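Local coordinates for protein phospholipase A1 (PDB 4HYQ) that hydrolyses glycerophospholipids as a phospholipase A1, probably releasing the sn-1 acyl chain, and belongs to the GDSL-like lipases of the SGNH hydrolase clan, at residues Gly82-Phe87 with Pro118-Ser123; Ser123-Val128 with Ser173-Arg178. All blocks are in the same frame, centred on the assembly; numbering follows the deposited sequence.

How the contacts relate
Helix 117-131 serves both contacts, and Ser123 belongs to a segment of each. Contact 1 lies at the surface and joins the helix's early turns to the loop after strand 73-79; contact 2, centred about 9 Å away, is largely buried and joins its next turns to helix 158-181. The chemistry follows the setting: at the surface one ion pair and a water hold a loop to a helix, whereas near the sheet a tyrosine ring meets aliphatic carbons with no hydrogen bond across the segments. A salt bridge from Asp122 OD1 of contact 1 to Arg178 NH1 of contact 2, 2.8 Å long, joins the two, and Leu121 packs on Arg178 beside it.

Contact 1 (Gly82-Phe87 with Pro118-Ser123); sequences GNDAGF and PGRLDS
The loop carrying the Gly-x-Asn-Asp signature (block III) of SGNH hydrolases, here with Gly82 at the variable position followed by Asn83 and Asp84, is tied to helix 117-131 by a salt bridge between Asp84 and Arg120. Arg120 NH1 lies 2.9 Å from Asp84 OD1, with an N-H...O angle of 157°. The carboxylate sits at the edge of the guanidinium, close to its plane, but the two planes are turned 68° apart and NH1 comes to the anti side of OD1. The grip is therefore a single bond from one nitrogen to one oxygen, unlike the two-pronged pairing of coplanar groups. Arginine suits the helix position because its chain, extended from CG to NE, spans the distance between segments whose nearest CA atoms, those of Asp84 and Arg120, are 8.8 Å apart. Its CD also lies alongside the acid, 3.4 Å from OD1 of Asp84.

A water bridges the two residues, accepting from Arg120 NH1 at 2.8 Å and donating to Asp84 O at 2.9 Å. OD1 is shared too: Thr58 of helix 58-65 hydrogen-bonds to it. Asn83 to Gly86 form a type I turn, and Gly86 occupies the N-cap position before helix 87-96, where its positive phi favours glycine. A loop of this kind after the central strand carries block III of the SGNH fold, whose asparagine in relatives helps form the oxyanion hole, a role Asn83 probably shares.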
loop_
_atom_site.group_PDB
_atom_site.type_symbol
_atom_site.label_atom_id
_atom_site.label_comp_id
_atom_site.label_asym_id
_atom_site.label_seq_id
_atom_site.Cartn_x
_atom_site.Cartn_y
_atom_site.Cartn_z
ATOM N N GLY A 82 -5.105 -4.492 -0.610
ATOM C CA GLY A 82 -4.673 -5.318 0.507
ATOM C C GLY A 82 -5.784 -5.590 1.515
ATOM O O GLY A 82 -5.956 -6.725 1.964
ATOM N N ASN A 83 -6.547 -4.564 1.881
ATOM C CA ASN A 83 -7.626 -4.761 2.847
ATOM C C ASN A 83 -8.840 -5.483 2.268
ATOM O O ASN A 83 -9.577 -6.150 3.002
ATOM C CB ASN A 83 -8.045 -3.427 3.475
ATOM C CG ASN A 83 -6.937 -2.817 4.327
ATOM O OD1 ASN A 83 -6.380 -3.478 5.212
ATOM N ND2 ASN A 83 -6.618 -1.560 4.067
ATOM N N ASP A 84 -9.067 -5.366 0.962
ATOM C CA ASP A 84 -10.192 -6.104 0.377
ATOM C C ASP A 84 -9.922 -7.589 0.574
ATOM O O ASP A 84 -10.831 -8.363 0.853
ATOM C CB ASP A 84 -10.311 -5.847 -1.128
ATOM C CG ASP A 84 -10.901 -4.485 -1.449
ATOM O OD1 ASP A 84 -12.050 -4.429 -1.942
ATOM O OD2 ASP A 84 -10.219 -3.476 -1.213
ATOM N N ALA A 85 -8.660 -7.974 0.425
ATOM C CA ALA A 85 -8.270 -9.373 0.550
ATOM C C ALA A 85 -8.086 -9.817 1.993
ATOM O O ALA A 85 -7.676 -10.956 2.242
ATOM C CB ALA A 85 -6.995 -9.631 -0.245
ATOM N N GLY A 86 -8.381 -8.914 2.927
ATOM C CA GLY A 86 -8.286 -9.214 4.354
ATOM C C GLY A 86 -6.909 -9.480 4.927
ATOM O O GLY A 86 -6.766 -10.253 5.877
ATOM N N PHE A 87 -5.883 -8.826 4.408
ATOM C CA PHE A 87 -4.565 -9.120 4.937
ATOM C C PHE A 87 -4.327 -8.736 6.392
ATOM O O PHE A 87 -3.485 -9.344 7.053
ATOM C CB PHE A 87 -3.487 -8.597 3.982
ATOM C CG PHE A 87 -3.278 -9.517 2.805
ATOM C CD1 PHE A 87 -3.496 -9.089 1.502
ATOM C CD2 PHE A 87 -2.955 -10.856 3.020
ATOM C CE1 PHE A 87 -3.406 -9.987 0.431
ATOM C CE2 PHE A 87 -2.865 -11.755 1.960
ATOM C CZ PHE A 87 -3.092 -11.314 0.661
ATOM N N PRO A 118 -9.322 -8.807 -8.914
ATOM C CA PRO A 118 -9.171 -8.158 -10.226
ATOM C C PRO A 118 -10.368 -7.308 -10.649
ATOM O O PRO A 118 -10.200 -6.186 -11.134
ATOM C CB PRO A 118 -8.933 -9.338 -11.167
ATOM C CG PRO A 118 -8.212 -10.312 -10.299
ATOM C CD PRO A 118 -9.016 -10.247 -9.008
ATOM N N GLY A 119 -11.573 -7.839 -10.467
ATOM C CA GLY A 119 -12.771 -7.099 -10.849
ATOM C C GLY A 119 -12.959 -5.808 -10.077
ATOM O O GLY A 119 -13.379 -4.788 -10.644
ATOM N N ARG A 120 -12.657 -5.840 -8.780
ATOM C CA ARG A 120 -12.790 -4.647 -7.955
ATOM C C ARG A 120 -11.758 -3.610 -8.355
ATOM O O ARG A 120 -12.063 -2.422 -8.390
ATOM C CB ARG A 120 -12.632 -4.990 -6.479
ATOM C CG ARG A 120 -13.649 -5.993 -5.997
ATOM C CD ARG A 120 -13.656 -6.037 -4.492
ATOM N NE ARG A 120 -14.625 -6.991 -3.972
ATOM C CZ ARG A 120 -14.763 -7.261 -2.680
ATOM N NH1 ARG A 120 -13.992 -6.641 -1.790
ATOM N NH2 ARG A 120 -15.660 -8.153 -2.278
ATOM N N LEU A 121 -10.534 -4.053 -8.634
ATOM C CA LEU A 121 -9.491 -3.125 -9.059
ATOM C C LEU A 121 -9.879 -2.501 -10.407
ATOM O O LEU A 121 -9.689 -1.303 -10.614
ATOM C CB LEU A 121 -8.137 -3.837 -9.184
ATOM C CG LEU A 121 -7.469 -4.333 -7.894
ATOM C CD1 LEU A 121 -6.154 -4.992 -8.235
ATOM C CD2 LEU A 121 -7.201 -3.152 -6.956
ATOM N N ASP A 122 -10.425 -3.299 -11.327
ATOM C CA ASP A 122 -10.835 -2.731 -12.618
ATOM C C ASP A 122 -11.866 -1.625 -12.407
ATOM O O ASP A 122 -11.812 -0.580 -13.062
ATOM C CB ASP A 122 -11.443 -3.796 -13.544
ATOM C CG ASP A 122 -10.397 -4.540 -14.350
ATOM O OD1 ASP A 122 -9.334 -3.954 -14.652
ATOM O OD2 ASP A 122 -10.648 -5.717 -14.700
ATOM N N SER A 123 -12.814 -1.868 -11.502
ATOM C CA SER A 123 -13.850 -0.893 -11.192
ATOM C C SER A 123 -13.242 0.415 -10.662
ATOM O O SER A 123 -13.628 1.511 -11.075
ATOM C CB SER A 123 -14.820 -1.493 -10.167
ATOM O OG SER A 123 -15.810 -0.558 -9.787
HETATM O O HOH W 1 -13.597 -7.574 0.871
#

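Contact 2 (Ser123-Val128 with Ser173-Arg178); sequences SVYSQV and SVISKR
Tyr125 reaches from helix 117-131 to helix 158-181 and gives up more surface here than Arg178 or Ile175, the two residues it meets. CG of Tyr125 is anti to its carbonyl carbon (chi1 -67°), which sends the ring toward helix 158-181. Along one edge, CE2 of Tyr125 comes 3.7 Å from CB of Arg178, which approaches obliquely, and C of Arg178 lies in the ring plane. At the far end, the hydroxyl OH of Tyr125 rests 3.6 Å from CG2 of Ile175, the two side chains crossing at about a right angle. A long, flat residue is apt here, since its length lets the ring and hydroxyl span from segment 123-128 to segment 173-178, whose nearest CA atoms, of Tyr125 and Arg178, are 8.3 Å apart.

Arg178 divides its work. Its CB and CG serve as hydrocarbon against the ring, while bends at chi2 and chi3 carry the guanidinium away to a salt bridge with Asp122; although ring and guanidinium planes are only 12° apart, they do not stack. His182 adds an edge-to-face ring contact to Tyr125. Branched Ile175 suits the inner side of its helix, where it and Tyr125 both touch Val139 of strand 136-140. Two neighbouring helices sharing one face of a parallel sheet in this way are typical of the three-layer alpha/beta/alpha sandwich of SGNH hydrolases.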
loop_
_atom_site.group_PDB
_atom_site.type_symbol
_atom_site.label_atom_id
_atom_site.label_comp_id
_atom_site.label_asym_id
_atom_site.label_seq_id
_atom_site.Cartn_x
_atom_site.Cartn_y
_atom_site.Cartn_z
ATOM N N SER A 123 -12.814 -1.868 -11.502
ATOM C CA SER A 123 -13.850 -0.893 -11.192
ATOM C C SER A 123 -13.242 0.415 -10.662
ATOM O O SER A 123 -13.628 1.511 -11.075
ATOM C CB SER A 123 -14.820 -1.493 -10.167
ATOM O OG SER A 123 -15.810 -0.558 -9.787
ATOM N N VAL A 124 -12.293 0.311 -9.738
ATOM C CA VAL A 124 -11.664 1.509 -9.201
ATOM C C VAL A 124 -10.823 2.203 -10.274
ATOM O O VAL A 124 -10.925 3.417 -10.463
ATOM C CB VAL A 124 -10.732 1.178 -7.994
ATOM C CG1 VAL A 124 -9.977 2.420 -7.551
ATOM C CG2 VAL A 124 -11.569 0.646 -6.841
ATOM N N TYR A 125 -10.005 1.425 -10.986
ATOM C CA TYR A 125 -9.117 2.003 -11.996
ATOM C C TYR A 125 -9.918 2.685 -13.113
ATOM O O TYR A 125 -9.556 3.762 -13.570
ATOM C CB TYR A 125 -8.200 0.927 -12.599
ATOM C CG TYR A 125 -7.156 0.322 -11.659
ATOM C CD1 TYR A 125 -7.204 0.525 -10.273
ATOM C CD2 TYR A 125 -6.151 -0.507 -12.160
ATOM C CE1 TYR A 125 -6.268 -0.102 -9.409
ATOM C CE2 TYR A 125 -5.222 -1.129 -11.318
ATOM C CZ TYR A 125 -5.290 -0.932 -9.949
ATOM O OH TYR A 125 -4.414 -1.620 -9.144
ATOM N N SER A 126 -11.008 2.068 -13.542
ATOM C CA SER A 126 -11.817 2.672 -14.597
ATOM C C SER A 126 -12.486 3.968 -14.162
ATOM O O SER A 126 -12.548 4.926 -14.936
ATOM C CB SER A 126 -12.869 1.687 -15.085
ATOM O OG SER A 126 -12.247 0.664 -15.848
ATOM N N GLN A 127 -12.984 4.010 -12.928
ATOM C CA GLN A 127 -13.633 5.220 -12.432
ATOM C C GLN A 127 -12.639 6.354 -12.214
ATOM O O GLN A 127 -12.980 7.516 -12.381
ATOM C CB GLN A 127 -14.398 4.936 -11.132
ATOM C CG GLN A 127 -15.644 4.087 -11.315
ATOM C CD GLN A 127 -16.657 4.713 -12.273
ATOM O OE1 GLN A 127 -16.956 5.913 -12.199
ATOM N NE2 GLN A 127 -17.195 3.894 -13.174
ATOM N N VAL A 128 -11.413 6.025 -11.819
ATOM C CA VAL A 128 -10.401 7.054 -11.627
ATOM C C VAL A 128 -10.163 7.745 -12.976
ATOM O O VAL A 128 -10.127 8.971 -13.059
ATOM C CB VAL A 128 -9.070 6.449 -11.124
ATOM C CG1 VAL A 128 -7.938 7.443 -11.293
ATOM C CG2 VAL A 128 -9.210 6.056 -9.650
ATOM N N SER A 173 1.313 -9.176 -8.260
ATOM C CA SER A 173 1.200 -9.650 -9.639
ATOM C C SER A 173 -0.143 -9.202 -10.220
ATOM O O SER A 173 -0.210 -8.691 -11.344
ATOM C CB SER A 173 1.321 -11.179 -9.680
ATOM O OG SER A 173 1.086 -11.656 -10.989
ATOM N N VAL A 174 -1.212 -9.374 -9.446
ATOM C CA VAL A 174 -2.549 -8.981 -9.890
ATOM C C VAL A 174 -2.612 -7.474 -10.107
ATOM O O VAL A 174 -3.170 -6.996 -11.105
ATOM C CB VAL A 174 -3.628 -9.379 -8.859
ATOM C CG1 VAL A 174 -4.945 -8.675 -9.174
ATOM C CG2 VAL A 174 -3.848 -10.889 -8.892
ATOM N N ILE A 175 -2.051 -6.716 -9.170
ATOM C CA ILE A 175 -2.061 -5.262 -9.286
ATOM C C ILE A 175 -1.262 -4.793 -10.504
ATOM O O ILE A 175 -1.726 -3.950 -11.274
ATOM C CB ILE A 175 -1.468 -4.599 -8.021
ATOM C CG1 ILE A 175 -2.431 -4.799 -6.849
ATOM C CG2 ILE A 175 -1.197 -3.109 -8.283
ATOM C CD1 ILE A 175 -1.806 -4.489 -5.472
ATOM N N SER A 176 -0.067 -5.336 -10.684
ATOM C CA SER A 176 0.766 -4.911 -11.807
ATOM C C SER A 176 0.079 -5.183 -13.144
ATOM O O SER A 176 0.128 -4.348 -14.053
ATOM C CB SER A 176 2.127 -5.609 -11.769
ATOM O OG SER A 176 1.981 -7.021 -11.771
ATOM N N LYS A 177 -0.572 -6.334 -13.255
ATOM C CA LYS A 177 -1.261 -6.674 -14.492
ATOM C C LYS A 177 -2.458 -5.765 -14.718
ATOM O O LYS A 177 -2.686 -5.305 -15.837
ATOM C CB LYS A 177 -1.692 -8.138 -14.470
ATOM C CG LYS A 177 -0.517 -9.092 -14.551
ATOM C CD LYS A 177 -0.944 -10.540 -14.359
ATOM C CE LYS A 177 0.236 -11.483 -14.553
ATOM N NZ LYS A 177 -0.183 -12.903 -14.412
ATOM N N ARG A 178 -3.224 -5.491 -13.665
ATOM C CA ARG A 178 -4.376 -4.620 -13.828
ATOM C C ARG A 178 -3.925 -3.201 -14.191
ATOM O O ARG A 178 -4.542 -2.542 -15.029
ATOM C CB ARG A 178 -5.220 -4.595 -12.547
ATOM C CG ARG A 178 -6.720 -4.506 -12.807
ATOM C CD ARG A 178 -7.356 -5.903 -12.959
ATOM N NE ARG A 178 -6.640 -6.757 -13.905
ATOM C CZ ARG A 178 -6.737 -6.680 -15.232
ATOM N NH1 ARG A 178 -7.531 -5.783 -15.805
ATOM N NH2 ARG A 178 -6.028 -7.511 -15.989
#